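Long-range contact in ESX secretion system protein EccC (Thermomonospora curvata, PDB 4NH0), which is a weak ATPase with three FtsK domains in the type VII (ESX) secretion system and might be its translocase subunit for exported proteins such as EsxB: residues H684-G698 against P708-I722. Numbering follows the deposited sequence.
With MG (magnesium ion), chain D.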
ATOM      1  N   HIS A 684       1.202  16.366  -7.184  1.00 71.99           N
ATOM      2  CA  HIS A 684       0.002  16.812  -7.880  1.00 62.81           C
ATOM      3  C   HIS A 684      -0.765  17.848  -7.073  1.00 67.83           C
ATOM      4  O   HIS A 684      -0.669  17.894  -5.848  1.00 71.86           O
ATOM      5  CB  HIS A 684      -0.910  15.625  -8.192  1.00 61.66           C
ATOM      6  CG  HIS A 684      -0.242  14.537  -8.974  1.00 59.25           C
ATOM      7  ND1 HIS A 684       0.584  13.602  -8.390  1.00 69.41           N
ATOM      8  CD2 HIS A 684      -0.278  14.237 -10.293  1.00 60.87           C
ATOM      9  CE1 HIS A 684       1.029  12.772  -9.317  1.00 71.12           C
ATOM     10  NE2 HIS A 684       0.521  13.137 -10.479  1.00 63.08           N
ATOM     11  N   THR A 685      -1.526  18.682  -7.773  1.00 64.96           N
ATOM     12  CA  THR A 685      -2.383  19.667  -7.132  1.00 59.83           C
ATOM     13  C   THR A 685      -3.759  19.053  -6.890  1.00 65.43           C
ATOM     14  O   THR A 685      -4.149  18.123  -7.592  1.00 68.63           O
ATOM     15  CB  THR A 685      -2.515  20.942  -7.990  1.00 66.04           C
ATOM     16  OG1 THR A 685      -3.289  20.659  -9.161  1.00 61.24           O
ATOM     17  CG2 THR A 685      -1.145  21.449  -8.403  1.00 86.60           C
ATOM     18  N   PRO A 686      -4.493  19.562  -5.887  1.00 69.83           N
ATOM     19  CA  PRO A 686      -5.835  19.055  -5.572  1.00 58.22           C
ATOM     20  C   PRO A 686      -6.814  19.117  -6.745  1.00 58.32           C
ATOM     21  O   PRO A 686      -7.858  18.470  -6.696  1.00 60.06           O
ATOM     22  CB  PRO A 686      -6.293  19.977  -4.441  1.00 65.96           C
ATOM     23  CG  PRO A 686      -5.035  20.403  -3.788  1.00 66.80           C
ATOM     24  CD  PRO A 686      -4.036  20.546  -4.893  1.00 66.30           C
ATOM     25  N   GLN A 687      -6.483  19.886  -7.777  1.00 54.65           N
ATOM     26  CA  GLN A 687      -7.307  19.945  -8.978  1.00 58.04           C
ATOM     27  C   GLN A 687      -6.918  18.852  -9.965  1.00 69.73           C
ATOM     28  O   GLN A 687      -7.620  18.611 -10.947  1.00 75.17           O
ATOM     29  CB  GLN A 687      -7.189  21.314  -9.648  1.00 59.30           C
ATOM     30  CG  GLN A 687      -7.908  22.431  -8.920  1.00 63.28           C
ATOM     31  CD  GLN A 687      -7.880  23.735  -9.691  1.00 80.44           C
ATOM     32  OE1 GLN A 687      -8.922  24.268 -10.067  1.00 92.40           O
ATOM     33  NE2 GLN A 687      -6.682  24.254  -9.932  1.00 69.48           N
ATOM     34  N   GLU A 688      -5.794  18.195  -9.702  1.00 60.88           N
ATOM     35  CA  GLU A 688      -5.305  17.138 -10.576  1.00 42.63           C
ATOM     36  C   GLU A 688      -5.654  15.759 -10.031  1.00 44.78           C
ATOM     37  O   GLU A 688      -5.882  14.823 -10.795  1.00 49.27           O
ATOM     38  CB  GLU A 688      -3.793  17.265 -10.770  1.00 48.62           C
ATOM     39  CG  GLU A 688      -3.374  18.472 -11.593  1.00 60.17           C
ATOM     40  CD  GLU A 688      -1.870  18.639 -11.667  1.00 67.22           C
ATOM     41  OE1 GLU A 688      -1.369  19.045 -12.734  1.00 62.78           O
ATOM     42  OE2 GLU A 688      -1.189  18.373 -10.655  1.00 67.71           O
ATOM     43  N   VAL A 689      -5.689  15.637  -8.708  1.00 59.41           N
ATOM     44  CA  VAL A 689      -6.057  14.380  -8.065  1.00 48.92           C
ATOM     45  C   VAL A 689      -7.029  14.607  -6.912  1.00 46.94           C
ATOM     46  O   VAL A 689      -6.993  15.643  -6.251  1.00 55.59           O
ATOM     47  CB  VAL A 689      -4.820  13.625  -7.533  1.00 48.50           C
ATOM     48  CG1 VAL A 689      -3.944  13.150  -8.680  1.00 44.13           C
ATOM     49  CG2 VAL A 689      -4.030  14.500  -6.578  1.00 61.60           C
ATOM     50  N   GLN A 690      -7.905  13.634  -6.682  1.00 48.88           N
ATOM     51  CA  GLN A 690      -8.822  13.673  -5.549  1.00 42.68           C
ATOM     52  C   GLN A 690      -8.899  12.302  -4.889  1.00 45.87           C
ATOM     53  O   GLN A 690      -8.821  11.278  -5.565  1.00 51.32           O
ATOM     54  CB  GLN A 690     -10.216  14.129  -5.984  1.00 48.38           C
ATOM     55  CG  GLN A 690     -10.294  15.580  -6.430  1.00 37.42           C
ATOM     56  CD  GLN A 690      -9.954  15.759  -7.891  1.00 51.96           C
ATOM     57  OE1 GLN A 690     -10.302  14.927  -8.727  1.00 57.87           O
ATOM     58  NE2 GLN A 690      -9.268  16.847  -8.210  1.00 60.94           N
ATOM     59  N   PHE A 691      -9.053  12.284  -3.570  1.00 45.69           N
ATOM     60  CA  PHE A 691      -9.082  11.031  -2.824  1.00 42.39           C
ATOM     61  C   PHE A 691     -10.342  10.903  -1.977  1.00 41.74           C
ATOM     62  O   PHE A 691     -10.722  11.829  -1.265  1.00 45.28           O
ATOM     63  CB  PHE A 691      -7.845  10.911  -1.934  1.00 49.92           C
ATOM     64  CG  PHE A 691      -6.550  10.968  -2.687  1.00 44.99           C
ATOM     65  CD1 PHE A 691      -5.927  12.180  -2.929  1.00 46.19           C
ATOM     66  CD2 PHE A 691      -5.953   9.810  -3.152  1.00 34.68           C
ATOM     67  CE1 PHE A 691      -4.735  12.235  -3.623  1.00 51.99           C
ATOM     68  CE2 PHE A 691      -4.762   9.859  -3.846  1.00 48.55           C
ATOM     69  CZ  PHE A 691      -4.153  11.073  -4.082  1.00 54.72           C
ATOM     70  N   TYR A 692     -10.982   9.743  -2.062  1.00 36.96           N
ATOM     71  CA  TYR A 692     -12.171   9.458  -1.270  1.00 42.48           C
ATOM     72  C   TYR A 692     -12.011   8.100  -0.601  1.00 55.32           C
ATOM     73  O   TYR A 692     -11.954   7.068  -1.270  1.00 49.11           O
ATOM     74  CB  TYR A 692     -13.422   9.508  -2.146  1.00 35.41           C
ATOM     75  CG  TYR A 692     -13.618  10.857  -2.798  1.00 37.22           C
ATOM     76  CD1 TYR A 692     -13.051  11.143  -4.031  1.00 36.81           C
ATOM     77  CD2 TYR A 692     -14.350  11.851  -2.169  1.00 41.36           C
ATOM     78  CE1 TYR A 692     -13.218  12.378  -4.624  1.00 37.12           C
ATOM     79  CE2 TYR A 692     -14.524  13.088  -2.754  1.00 47.81           C
ATOM     80  CZ  TYR A 692     -13.955  13.346  -3.980  1.00 47.54           C
ATOM     81  OH  TYR A 692     -14.126  14.576  -4.565  1.00 63.89           O
ATOM     82  N   CYS A 693     -11.935   8.109   0.725  1.00 55.20           N
ATOM     83  CA  CYS A 693     -11.469   6.945   1.465  1.00 49.66           C
ATOM     84  C   CYS A 693     -12.549   6.236   2.270  1.00 56.17           C
ATOM     85  O   CYS A 693     -13.464   6.860   2.804  1.00 61.62           O
ATOM     86  CB  CYS A 693     -10.334   7.355   2.402  1.00 64.73           C
ATOM     87  SG  CYS A 693      -9.046   8.338   1.609  1.00 65.75           S
ATOM     88  N   LEU A 694     -12.424   4.916   2.339  1.00 51.45           N
ATOM     89  CA  LEU A 694     -13.253   4.087   3.201  1.00 47.68           C
ATOM     90  C   LEU A 694     -12.345   3.394   4.206  1.00 63.62           C
ATOM     91  O   LEU A 694     -11.854   2.297   3.950  1.00 65.54           O
ATOM     92  CB  LEU A 694     -14.041   3.058   2.388  1.00 55.08           C
ATOM     93  CG  LEU A 694     -15.417   3.436   1.835  1.00 50.53           C
ATOM     94  CD1 LEU A 694     -15.374   4.727   1.047  1.00 51.05           C
ATOM     95  CD2 LEU A 694     -15.956   2.312   0.970  1.00 50.39           C
ATOM     96  N   ASP A 695     -12.106   4.041   5.341  1.00 63.53           N
ATOM     97  CA  ASP A 695     -11.135   3.525   6.295  1.00 62.46           C
ATOM     98  C   ASP A 695     -11.674   2.315   7.043  1.00 67.59           C
ATOM     99  O   ASP A 695     -12.363   2.445   8.046  1.00 76.99           O
ATOM    100  CB  ASP A 695     -10.720   4.608   7.289  1.00 76.80           C
ATOM    101  CG  ASP A 695      -9.386   4.317   7.943  1.00 82.64           C
ATOM    102  OD1 ASP A 695      -9.021   3.129   8.063  1.00 82.55           O
ATOM    103  OD2 ASP A 695      -8.691   5.278   8.330  1.00 75.19           O
ATOM    104  N   PHE A 696     -11.344   1.131   6.546  1.00 74.14           N
ATOM    105  CA  PHE A 696     -11.752  -0.102   7.194  1.00 76.62           C
ATOM    106  C   PHE A 696     -10.563  -0.844   7.814  1.00 83.48           C
ATOM    107  O   PHE A 696     -10.679  -2.016   8.163  1.00 81.21           O
ATOM    108  CB  PHE A 696     -12.488  -1.012   6.198  1.00 78.91           C
ATOM    109  CG  PHE A 696     -13.865  -0.532   5.843  1.00 80.50           C
ATOM    110  CD1 PHE A 696     -14.571   0.285   6.710  1.00 78.89           C
ATOM    111  CD2 PHE A 696     -14.458  -0.897   4.642  1.00 75.23           C
ATOM    112  CE1 PHE A 696     -15.843   0.735   6.382  1.00 72.66           C
ATOM    113  CE2 PHE A 696     -15.723  -0.451   4.317  1.00 67.14           C
ATOM    114  CZ  PHE A 696     -16.413   0.361   5.186  1.00 66.60           C
ATOM    115  N   GLY A 697      -9.442  -0.154   8.002  1.00 85.25           N
ATOM    116  CA  GLY A 697      -8.287  -0.784   8.619  1.00 88.71           C
ATOM    117  C   GLY A 697      -7.536   0.051   9.642  1.00 90.10           C
ATOM    118  O   GLY A 697      -6.357   0.345   9.455  1.00 99.37           O
ATOM    119  N   GLY A 698      -8.204   0.433  10.728  1.00 79.74           N
ATOM    120  CA  GLY A 698      -7.531   1.111  11.824  1.00 85.80           C
ATOM    121  C   GLY A 698      -7.957   2.543  12.088  1.00 85.63           C
ATOM    122  O   GLY A 698      -7.727   3.074  13.176  1.00 99.36           O
ATOM    123  N   PRO A 708      -5.929  19.020   1.162  1.00 47.67           N
ATOM    124  CA  PRO A 708      -6.776  19.630   0.136  1.00 66.87           C
ATOM    125  C   PRO A 708      -7.072  18.657  -0.999  1.00 59.63           C
ATOM    126  O   PRO A 708      -7.957  18.910  -1.815  1.00 69.89           O
ATOM    127  CB  PRO A 708      -5.936  20.812  -0.350  1.00 61.94           C
ATOM    128  CG  PRO A 708      -4.531  20.395  -0.095  1.00 57.71           C
ATOM    129  CD  PRO A 708      -4.568  19.582   1.165  1.00 56.11           C
ATOM    130  N   HIS A 709      -6.337  17.550  -1.038  1.00 61.62           N
ATOM    131  CA  HIS A 709      -6.513  16.546  -2.082  1.00 67.66           C
ATOM    132  C   HIS A 709      -7.633  15.564  -1.753  1.00 58.83           C
ATOM    133  O   HIS A 709      -8.240  14.986  -2.652  1.00 57.24           O
ATOM    134  CB  HIS A 709      -5.209  15.781  -2.310  1.00 59.77           C
ATOM    135  CG  HIS A 709      -4.070  16.647  -2.749  1.00 54.99           C
ATOM    136  ND1 HIS A 709      -3.393  17.481  -1.887  1.00 59.68           N
ATOM    137  CD2 HIS A 709      -3.488  16.806  -3.961  1.00 60.27           C
ATOM    138  CE1 HIS A 709      -2.442  18.116  -2.547  1.00 63.04           C
ATOM    139  NE2 HIS A 709      -2.478  17.725  -3.808  1.00 61.91           N
ATOM    140  N   VAL A 710      -7.906  15.371  -0.467  1.00 55.06           N
ATOM    141  CA  VAL A 710      -8.976  14.470  -0.059  1.00 59.42           C
ATOM    142  C   VAL A 710     -10.291  15.229   0.062  1.00 67.47           C
ATOM    143  O   VAL A 710     -10.304  16.434   0.312  1.00 74.59           O
ATOM    144  CB  VAL A 710      -8.661  13.768   1.276  1.00 55.76           C
ATOM    145  CG1 VAL A 710      -7.289  13.117   1.221  1.00 48.08           C
ATOM    146  CG2 VAL A 710      -8.739  14.748   2.428  1.00 64.35           C
ATOM    147  N   GLY A 711     -11.397  14.520  -0.128  1.00 54.02           N
ATOM    148  CA  GLY A 711     -12.709  15.133  -0.065  1.00 55.39           C
ATOM    149  C   GLY A 711     -13.601  14.464   0.958  1.00 64.84           C
ATOM    150  O   GLY A 711     -14.567  15.058   1.435  1.00 76.67           O
ATOM    151  N   SER A 712     -13.274  13.222   1.296  1.00 64.94           N
ATOM    152  CA  SER A 712     -14.057  12.466   2.265  1.00 50.69           C
ATOM    153  C   SER A 712     -13.257  11.330   2.886  1.00 64.19           C
ATOM    154  O   SER A 712     -12.537  10.612   2.194  1.00 62.85           O
ATOM    155  CB  SER A 712     -15.318  11.907   1.609  1.00 52.89           C
ATOM    156  OG  SER A 712     -15.980  11.004   2.475  1.00 63.67           O
ATOM    157  N   VAL A 713     -13.384  11.181   4.199  1.00 62.32           N
ATOM    158  CA  VAL A 713     -12.804  10.050   4.910  1.00 63.86           C
ATOM    159  C   VAL A 713     -13.869   9.416   5.795  1.00 61.44           C
ATOM    160  O   VAL A 713     -14.197   9.938   6.860  1.00 77.97           O
ATOM    161  CB  VAL A 713     -11.596  10.462   5.770  1.00 63.86           C
ATOM    162  CG1 VAL A 713     -11.053   9.261   6.528  1.00 58.95           C
ATOM    163  CG2 VAL A 713     -10.512  11.078   4.902  1.00 57.46           C
ATOM    164  N   ALA A 714     -14.416   8.294   5.343  1.00 57.63           N
ATOM    165  CA  ALA A 714     -15.505   7.641   6.054  1.00 60.18           C
ATOM    166  C   ALA A 714     -15.001   6.513   6.941  1.00 77.78           C
ATOM    167  O   ALA A 714     -14.311   5.605   6.478  1.00 88.76           O
ATOM    168  CB  ALA A 714     -16.536   7.115   5.070  1.00 80.94           C
ATOM    169  N   THR A 715     -15.345   6.582   8.222  1.00 86.75           N
ATOM    170  CA  THR A 715     -15.037   5.504   9.148  1.00 71.04           C
ATOM    171  C   THR A 715     -16.117   4.438   9.043  1.00 77.04           C
ATOM    172  O   THR A 715     -17.116   4.624   8.350  1.00 81.08           O
ATOM    173  CB  THR A 715     -14.936   6.003  10.600  1.00 75.50           C
ATOM    174  OG1 THR A 715     -16.140   6.692  10.954  1.00 94.94           O
ATOM    175  CG2 THR A 715     -13.757   6.948  10.755  1.00 75.33           C
ATOM    176  N   ARG A 716     -15.912   3.322   9.732  1.00 85.43           N
ATOM    177  CA  ARG A 716     -16.825   2.189   9.647  1.00 82.78           C
ATOM    178  C   ARG A 716     -18.188   2.489  10.276  1.00 84.92           C
ATOM    179  O   ARG A 716     -19.174   1.814   9.983  1.00 76.69           O
ATOM    180  CB  ARG A 716     -16.204   0.970  10.322  1.00105.90           C
ATOM    181  CG  ARG A 716     -15.291   1.345  11.467  1.00114.70           C
ATOM    182  CD  ARG A 716     -14.546   0.153  12.055  1.00126.72           C
ATOM    183  NE  ARG A 716     -13.466  -0.355  11.218  1.00136.94           N
ATOM    184  CZ  ARG A 716     -12.179  -0.143  11.469  1.00117.96           C
ATOM    185  NH1 ARG A 716     -11.833   0.600  12.510  1.00125.22           N
ATOM    186  NH2 ARG A 716     -11.249  -0.652  10.669  1.00109.06           N
ATOM    187  N   LEU A 717     -18.240   3.495  11.143  1.00 93.61           N
ATOM    188  CA  LEU A 717     -19.474   3.826  11.851  1.00 99.21           C
ATOM    189  C   LEU A 717     -20.370   4.766  11.048  1.00 98.06           C
ATOM    190  O   LEU A 717     -21.550   4.917  11.353  1.00107.83           O
ATOM    191  CB  LEU A 717     -19.157   4.438  13.221  1.00101.11           C
ATOM    192  CG  LEU A 717     -18.109   5.553  13.315  1.00100.62           C
ATOM    193  CD1 LEU A 717     -18.700   6.921  12.996  1.00114.27           C
ATOM    194  CD2 LEU A 717     -17.457   5.556  14.690  1.00 87.44           C
ATOM    195  N   ASP A 718     -19.806   5.399  10.023  1.00 95.29           N
ATOM    196  CA  ASP A 718     -20.574   6.307   9.180  1.00 92.25           C
ATOM    197  C   ASP A 718     -21.049   5.587   7.921  1.00 86.36           C
ATOM    198  O   ASP A 718     -20.456   5.730   6.856  1.00 78.75           O
ATOM    199  CB  ASP A 718     -19.738   7.537   8.809  1.00 86.51           C
ATOM    200  CG  ASP A 718     -20.580   8.676   8.253  1.00111.91           C
ATOM    201  OD1 ASP A 718     -21.685   8.417   7.732  1.00100.00           O
ATOM    202  OD2 ASP A 718     -20.131   9.838   8.337  1.00116.28           O
ATOM    203  N   ALA A 719     -22.126   4.820   8.054  1.00 90.15           N
ATOM    204  CA  ALA A 719     -22.646   4.018   6.951  1.00 72.18           C
ATOM    205  C   ALA A 719     -23.254   4.875   5.845  1.00 77.65           C
ATOM    206  O   ALA A 719     -23.197   4.513   4.671  1.00 82.62           O
ATOM    207  CB  ALA A 719     -23.675   3.026   7.466  1.00 85.26           C
ATOM    208  N   ASP A 720     -23.838   6.005   6.224  1.00 83.26           N
ATOM    209  CA  ASP A 720     -24.476   6.894   5.259  1.00 77.14           C
ATOM    210  C   ASP A 720     -23.460   7.493   4.291  1.00 65.16           C
ATOM    211  O   ASP A 720     -23.723   7.611   3.096  1.00 67.27           O
ATOM    212  CB  ASP A 720     -25.235   8.010   5.977  1.00 76.79           C
ATOM    213  CG  ASP A 720     -26.461   7.507   6.709  1.00 98.93           C
ATOM    214  OD1 ASP A 720     -27.551   7.489   6.102  1.00 89.23           O
ATOM    215  OD2 ASP A 720     -26.336   7.131   7.894  1.00116.61           O
ATOM    216  N   ARG A 721     -22.297   7.866   4.814  1.00 70.75           N
ATOM    217  CA  ARG A 721     -21.262   8.490   3.999  1.00 66.74           C
ATOM    218  C   ARG A 721     -20.534   7.459   3.147  1.00 57.99           C
ATOM    219  O   ARG A 721     -19.963   7.790   2.111  1.00 56.52           O
ATOM    220  CB  ARG A 721     -20.264   9.239   4.886  1.00 64.23           C
ATOM    221  CG  ARG A 721     -19.344  10.177   4.129  1.00 60.25           C
ATOM    222  CD  ARG A 721     -18.609  11.110   5.071  1.00 50.32           C
ATOM    223  NE  ARG A 721     -18.039  12.247   4.357  1.00 57.00           N
ATOM    224  CZ  ARG A 721     -18.665  13.408   4.191  1.00 70.04           C
ATOM    225  NH1 ARG A 721     -19.879  13.584   4.691  1.00 63.53           N
ATOM    226  NH2 ARG A 721     -18.077  14.393   3.527  1.00 64.07           N
ATOM    227  N   ILE A 722     -20.562   6.206   3.589  1.00 61.00           N
ATOM    228  CA  ILE A 722     -19.910   5.122   2.863  1.00 55.45           C
ATOM    229  C   ILE A 722     -20.627   4.838   1.548  1.00 59.73           C
ATOM    230  O   ILE A 722     -19.993   4.707   0.503  1.00 59.05           O
ATOM    231  CB  ILE A 722     -19.854   3.836   3.708  1.00 68.86           C
ATOM    232  CG1 ILE A 722     -18.838   3.992   4.840  1.00 71.46           C
ATOM    233  CG2 ILE A 722     -19.469   2.645   2.852  1.00 61.11           C
ATOM    234  CD1 ILE A 722     -18.819   2.833   5.803  1.00 71.81           C
TER
HETATM  235 MG    MG D1402      -5.226  -1.243   8.804  1.00 82.70          MG
HETATM  236  O   HOH W   1      -4.107  -0.514  10.353  1.00 77.95           O
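His709 lays one face of its imidazole under the ring of Pro686, whose CG sits 3.7 Å from the ring centroid and almost on the ring normal, a CH-pi contact. At the ring edge, NE2 donates to His684 O at 2.7 Å, in the plane of the imidazole but above the plane of the carbonyl, while CD2 meets Val689 CG2. With CG anti to its carbonyl carbon (chi1 -61°), the imidazole reaches back to the Thr685-Pro686 backbone. Replacing His709 by alanine would probably leave His684 O without its NE2 donor and open a gap against the Pro686 ring.

From there the strands 689-694 and 710-714 run parallel, only 2° apart. Phe691 N donates to His709 O, Phe691 O accepts from Gly711 N, and around Cys693 two nearly straight bonds follow, N to Ser712 O and O from Ala714 N at 3.1 Å. Gly711 CA lies 3.8 Å from Tyr692 CE2, close enough that a CB there would probably run into the ring. Strand 710-714 is the sheet's outermost within the chain; strand 767-772 pairs with the other edge of 689-694.

Asp695 N closes the ladder on Ala714 O. Beyond it, Phe696 turns its ring edge to Arg716 CA and to Ile722 CD1, 3.5 Å from CZ, so the start of helix 719-742 packs against the loop. Backbone bonds, the His709 imidazole and apolar side chains thus tie this FtsK 2 strand pair together, and the loop that follows strand 689-694 gives magnesium a main-chain carbonyl, Gly697 O at 2.1 Å, alongside Ser670 of the ATP site.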